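Local coordinates for protein NAD(P)H-flavin oxidoreductase (Staphylococcus epidermidis ATCC 12228, PDB 3GBH) that binds flavin mononucleotide and probably uses NAD(P)H to reduce it, as a putative oxidoreductase of the nitroreductase family, at residues B[21-26]-B[193-198]; B[56-61]-B[84-89]. All coordinates share one frame; numbering follows the deposited sequence.

In the fold
Contact 1 lies at the periphery of the chain and contact 2 near its middle, their centres about 18 Å apart. In contact 1, only partly buried, two loops meet, joined by three backbone bonds, one of them weak, and by two waters; lysines, acids and a glutamine surround a few valine and alanine methyls, and a lysine of 21-26 reaches the flavin. Contact 2 is buried, regular antiparallel sheet with apolar residues on both faces. Strand 183-192 relates the two: it lies beside 84-91 in the sheet and then runs out into 193-198. Along the sequence, contact 2 is nested within the span that contact 1 closes.

Contact 1 (B[21-26]-B[193-198]); sequences VKVFDE and KKAQDA. With FMN (flavin mononucleotide), chain H.
V23 and D25 of 21-26 fasten this loop to 193-198. V23 O accepts a near-straight bond from A195 N (2.8 Å) and a weak one from Q196 N, while D25 N donates to K193 O at 2.7 Å. Between these bonds F24 and K194 form a single beta bridge. K193 O also lies at the edge of the F24 ring, near its plane, and F24 N is hydrogen-bonded to T81 OG1 of helix 76-81.

Q196 can be followed outward. Its CB and CD each come close to V23 CB, and CD also touches V23 CG2; at the end of the extended chain, NE2 is 4.0 Å from V23 CG2 and OE1 lies near both methyls, so the amide end packs against the valine's branches. R77 of helix 76-81 touches both V23 and Q196. V21 crosses K194 at about a right angle. Its CG1, anti to the backbone N (chi1 166°), packs 3.7 Å from K194 CB and over one face of the F24 ring, offset toward the rim, while CG2 meets A198 CB. K194 itself runs out to D197 in a salt bridge: K194 NZ meets D197 OD1 at 2.6 Å, on the anti side and 30° out of the carboxylate plane.

One water joins K22 N to Q196 O, and another joins K193 N to D25 O. K22 turns from this junction with its chain extended, and NZ donates to flavin O2 at 2.7 Å. A lysine at the pyrimidine end of the isoalloxazine, beside N1 and O2, is characteristic of the FMN site of nitroreductase-family enzymes.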
# COMPACT_ATOMS: atom_id res chain seq x y z
N VAL B 21 -24.14 2.38 20.81
CA VAL B 21 -24.69 3.48 21.57
C VAL B 21 -25.94 2.95 22.24
O VAL B 21 -26.76 2.30 21.59
CB VAL B 21 -25.01 4.65 20.61
CG1 VAL B 21 -25.89 5.68 21.27
CG2 VAL B 21 -23.72 5.26 20.10
N LYS B 22 -26.08 3.20 23.54
CA LYS B 22 -27.21 2.69 24.33
C LYS B 22 -28.19 3.76 24.85
O LYS B 22 -29.24 3.42 25.39
CB LYS B 22 -26.64 1.85 25.49
CG LYS B 22 -25.72 0.76 24.95
CD LYS B 22 -25.39 -0.32 25.93
CE LYS B 22 -24.45 -1.32 25.26
NZ LYS B 22 -24.31 -2.53 26.11
N VAL B 23 -27.85 5.04 24.67
CA VAL B 23 -28.71 6.15 25.05
C VAL B 23 -28.83 7.09 23.83
O VAL B 23 -27.84 7.65 23.37
CB VAL B 23 -28.12 6.91 26.25
CG1 VAL B 23 -29.07 7.99 26.73
CG2 VAL B 23 -27.81 5.92 27.39
N PHE B 24 -30.05 7.20 23.32
CA PHE B 24 -30.36 8.01 22.16
C PHE B 24 -31.19 9.23 22.57
O PHE B 24 -31.72 9.30 23.69
CB PHE B 24 -31.16 7.20 21.15
CG PHE B 24 -30.49 5.93 20.74
CD1 PHE B 24 -29.64 5.91 19.65
CD2 PHE B 24 -30.69 4.76 21.46
CE1 PHE B 24 -29.01 4.73 19.27
CE2 PHE B 24 -30.06 3.56 21.08
CZ PHE B 24 -29.22 3.56 19.98
N ASP B 25 -31.27 10.19 21.65
CA ASP B 25 -32.09 11.36 21.81
C ASP B 25 -33.57 10.93 21.66
O ASP B 25 -34.05 10.55 20.58
CB ASP B 25 -31.67 12.45 20.82
CG ASP B 25 -32.48 13.73 20.95
OD1 ASP B 25 -33.51 13.75 21.67
OD2 ASP B 25 -32.10 14.72 20.31
N GLU B 26 -34.26 10.99 22.78
CA GLU B 26 -35.63 10.52 22.88
C GLU B 26 -36.60 11.36 22.05
O GLU B 26 -37.72 10.93 21.78
CB GLU B 26 -36.03 10.58 24.35
CG GLU B 26 -37.06 9.56 24.80
CD GLU B 26 -37.54 9.84 26.21
OE1 GLU B 26 -36.77 10.44 26.99
OE2 GLU B 26 -38.71 9.50 26.53
N LYS B 193 -30.36 8.91 17.10
CA LYS B 193 -29.31 9.90 17.24
C LYS B 193 -28.73 9.76 18.64
O LYS B 193 -29.47 9.77 19.62
CB LYS B 193 -29.89 11.30 17.05
CG LYS B 193 -28.90 12.42 17.16
CD LYS B 193 -29.54 13.74 16.74
CE LYS B 193 -28.57 14.94 16.85
NZ LYS B 193 -28.12 15.15 18.25
N LYS B 194 -27.41 9.66 18.75
CA LYS B 194 -26.78 9.41 20.06
C LYS B 194 -27.00 10.56 21.04
O LYS B 194 -26.93 11.73 20.64
CB LYS B 194 -25.29 9.07 19.93
CG LYS B 194 -24.34 10.22 19.71
CD LYS B 194 -22.89 9.70 19.64
CE LYS B 194 -21.86 10.81 19.42
NZ LYS B 194 -20.47 10.26 19.40
N ALA B 195 -27.28 10.23 22.30
CA ALA B 195 -27.32 11.24 23.38
C ALA B 195 -26.12 11.06 24.31
O ALA B 195 -25.79 11.97 25.03
CB ALA B 195 -28.60 11.16 24.17
N GLN B 196 -25.49 9.88 24.30
CA GLN B 196 -24.21 9.65 24.99
C GLN B 196 -23.26 8.85 24.12
O GLN B 196 -23.68 7.93 23.46
CB GLN B 196 -24.44 8.86 26.27
CG GLN B 196 -24.94 9.67 27.43
CD GLN B 196 -25.27 8.81 28.66
OE1 GLN B 196 -26.17 9.14 29.44
NE2 GLN B 196 -24.53 7.70 28.84
N ASP B 197 -21.98 9.18 24.16
CA ASP B 197 -20.96 8.41 23.41
C ASP B 197 -20.94 6.94 23.84
O ASP B 197 -21.09 6.64 25.02
CB ASP B 197 -19.57 9.00 23.69
CG ASP B 197 -19.28 10.28 22.91
OD1 ASP B 197 -19.95 10.58 21.90
OD2 ASP B 197 -18.34 10.98 23.31
N ALA B 198 -20.76 6.04 22.89
CA ALA B 198 -20.46 4.64 23.21
C ALA B 198 -19.18 4.49 24.02
O ALA B 198 -18.26 5.31 23.89
CB ALA B 198 -20.33 3.85 21.93
N1 FMN H . -25.75 -4.86 23.90
C2 FMN H . -26.72 -4.60 24.86
O2 FMN H . -26.69 -3.58 25.55
N3 FMN H . -27.73 -5.52 25.05
C4 FMN H . -27.80 -6.68 24.29
O4 FMN H . -28.72 -7.49 24.49
C4A FMN H . -26.82 -6.94 23.34
N5 FMN H . -26.82 -8.10 22.59
C5A FMN H . -26.06 -8.19 21.44
C6 FMN H . -26.31 -9.18 20.48
C7 FMN H . -25.54 -9.26 19.33
C7M FMN H . -25.82 -10.33 18.31
C8 FMN H . -24.49 -8.36 19.14
C8M FMN H . -23.62 -8.38 17.92
C9 FMN H . -24.24 -7.38 20.09
C9A FMN H . -25.02 -7.27 21.25
N10 FMN H . -24.79 -6.27 22.21
C10 FMN H . -25.78 -6.02 23.16
C1' FMN H . -23.72 -5.21 21.99
C2' FMN H . -22.37 -5.85 22.30
O2' FMN H . -22.16 -5.94 23.69
C3' FMN H . -21.26 -5.03 21.62
O3' FMN H . -21.41 -5.12 20.23
C4' FMN H . -19.85 -5.45 22.01
O4' FMN H . -19.65 -5.20 23.40
C5' FMN H . -18.82 -4.69 21.18
O5' FMN H . -18.95 -3.29 21.41
P FMN H . -19.22 -2.29 20.19
O1P FMN H . -19.27 -0.88 20.70
O2P FMN H . -20.50 -2.73 19.53
O3P FMN H . -18.12 -2.41 19.17
O HOH W 1 -24.47 5.40 24.84
O HOH W 2 -32.72 9.27 18.62

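Contact 2 (B[56-61]-B[84-89]); sequences IAVVQS and AMLIIF
V58 and L86 lie side by side on one face of an antiparallel pair of strands, pointing the same way. L86 has CG anti to its carbonyl carbon (chi1 -50°), and its CD2 reaches V58 CG1 at 3.7 Å and also touches CG2. V58 CG1 meets A84 CB as well, so one methyl bridges two residues of the facing strand. I56 and I88 extend this face through a CG1–CG1 contact of 4.3 Å, and helix 132-156 covers it with M146 and L150.

A57–I87 and V59–M85 are the hydrogen-bonded pairs, each closed by two N–H...O bonds of 2.9 Å between backbone N and O. L86 CA and A84 CA add CA–H...O contacts to A57 O and V59 O respectively.

On the other face the V59 and I87 side chains cross obliquely, with V59 CG2 4.0 Å from I87 CD1, and V59 CB comes within 3.2 Å of M85 O. The F89 ring presents its edge to A57 CB, and selenomethionine M85 bends away from 56-61, towards F72 and A188.

V58, L86 and A84, with V59 and I87 behind them, are thus closely packed; between the two segments packing thins beyond V59. Q60, partly exposed, brushes A84 with CB alone; its amide turns away to R32, and it also meets F212 of the second subunit. S61 leaves 84-89 altogether: its OG caps helix 62-68 at M64 N and is hydrogen-bonded to L213 O of the second subunit. I56 to V58 pair in parallel with a strand of that subunit, continuing the sheet across the interface as in the intertwined dimers of the nitroreductase fold.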
# COMPACT_ATOMS: atom_id res chain seq x y z
N ILE B 56 -37.99 -7.00 8.35
CA ILE B 56 -37.68 -5.97 9.35
C ILE B 56 -38.97 -5.35 9.93
O ILE B 56 -39.74 -4.72 9.20
CB ILE B 56 -36.81 -4.85 8.75
CG1 ILE B 56 -35.55 -5.44 8.08
CG2 ILE B 56 -36.45 -3.81 9.88
CD1 ILE B 56 -34.70 -4.40 7.33
N ALA B 57 -39.20 -5.55 11.23
CA ALA B 57 -40.24 -4.83 11.97
C ALA B 57 -39.60 -3.57 12.54
O ALA B 57 -38.73 -3.66 13.41
CB ALA B 57 -40.84 -5.72 13.10
N VAL B 58 -39.99 -2.40 12.02
CA VAL B 58 -39.43 -1.12 12.46
C VAL B 58 -40.38 -0.62 13.55
O VAL B 58 -41.42 0.01 13.25
CB VAL B 58 -39.35 -0.12 11.30
CG1 VAL B 58 -38.72 1.19 11.75
CG2 VAL B 58 -38.59 -0.74 10.07
N VAL B 59 -40.06 -0.94 14.80
CA VAL B 59 -40.90 -0.55 15.92
C VAL B 59 -40.62 0.89 16.32
O VAL B 59 -39.62 1.19 16.94
CB VAL B 59 -40.71 -1.49 17.14
CG1 VAL B 59 -41.62 -1.05 18.30
CG2 VAL B 59 -40.98 -2.93 16.72
N GLN B 60 -41.56 1.77 15.99
CA GLN B 60 -41.41 3.20 16.24
C GLN B 60 -42.55 3.80 17.08
O GLN B 60 -42.32 4.76 17.79
CB GLN B 60 -41.28 3.94 14.91
CG GLN B 60 -42.49 3.68 14.00
CD GLN B 60 -42.53 4.57 12.74
OE1 GLN B 60 -43.61 4.76 12.16
NE2 GLN B 60 -41.35 5.04 12.28
N SER B 61 -43.75 3.24 17.01
CA SER B 61 -44.92 3.81 17.70
C SER B 61 -44.82 3.64 19.21
O SER B 61 -44.25 2.67 19.67
CB SER B 61 -46.23 3.18 17.22
OG SER B 61 -46.36 1.87 17.73
N ALA B 84 -36.16 4.13 16.66
CA ALA B 84 -36.88 2.92 16.34
C ALA B 84 -36.11 1.75 16.93
O ALA B 84 -34.86 1.81 17.03
CB ALA B 84 -37.00 2.75 14.78
N MSE B 85 -36.83 0.69 17.30
CA MSE B 85 -36.22 -0.62 17.55
C MSE B 85 -36.52 -1.52 16.37
O MSE B 85 -37.67 -1.91 16.14
CB MSE B 85 -36.79 -1.23 18.82
CG MSE B 85 -36.19 -2.60 19.17
SE MSE B 85 -34.29 -2.55 19.59
CE MSE B 85 -34.44 -1.87 21.39
N LEU B 86 -35.48 -1.85 15.62
CA LEU B 86 -35.61 -2.73 14.47
C LEU B 86 -35.55 -4.15 15.00
O LEU B 86 -34.63 -4.47 15.74
CB LEU B 86 -34.47 -2.49 13.49
CG LEU B 86 -34.19 -1.05 13.06
CD1 LEU B 86 -33.12 -0.99 11.98
CD2 LEU B 86 -35.45 -0.36 12.59
N ILE B 87 -36.53 -4.98 14.68
CA ILE B 87 -36.45 -6.40 15.01
C ILE B 87 -36.42 -7.17 13.70
O ILE B 87 -37.35 -7.08 12.90
CB ILE B 87 -37.61 -6.86 15.88
CG1 ILE B 87 -37.79 -5.91 17.08
CG2 ILE B 87 -37.38 -8.31 16.37
CD1 ILE B 87 -39.03 -6.23 17.96
N ILE B 88 -35.33 -7.90 13.47
CA ILE B 88 -35.11 -8.58 12.21
C ILE B 88 -35.42 -10.06 12.40
O ILE B 88 -34.89 -10.70 13.29
CB ILE B 88 -33.68 -8.41 11.72
CG1 ILE B 88 -33.37 -6.92 11.49
CG2 ILE B 88 -33.43 -9.22 10.44
CD1 ILE B 88 -31.90 -6.60 11.51
N PHE B 89 -36.34 -10.55 11.58
CA PHE B 89 -36.81 -11.90 11.57
C PHE B 89 -36.32 -12.56 10.29
O PHE B 89 -36.08 -11.88 9.29
CB PHE B 89 -38.34 -11.92 11.56
CG PHE B 89 -38.99 -11.47 12.83
CD1 PHE B 89 -39.19 -10.12 13.07
CD2 PHE B 89 -39.42 -12.40 13.78
CE1 PHE B 89 -39.78 -9.69 14.24
CE2 PHE B 89 -40.01 -12.01 14.94
CZ PHE B 89 -40.20 -10.63 15.19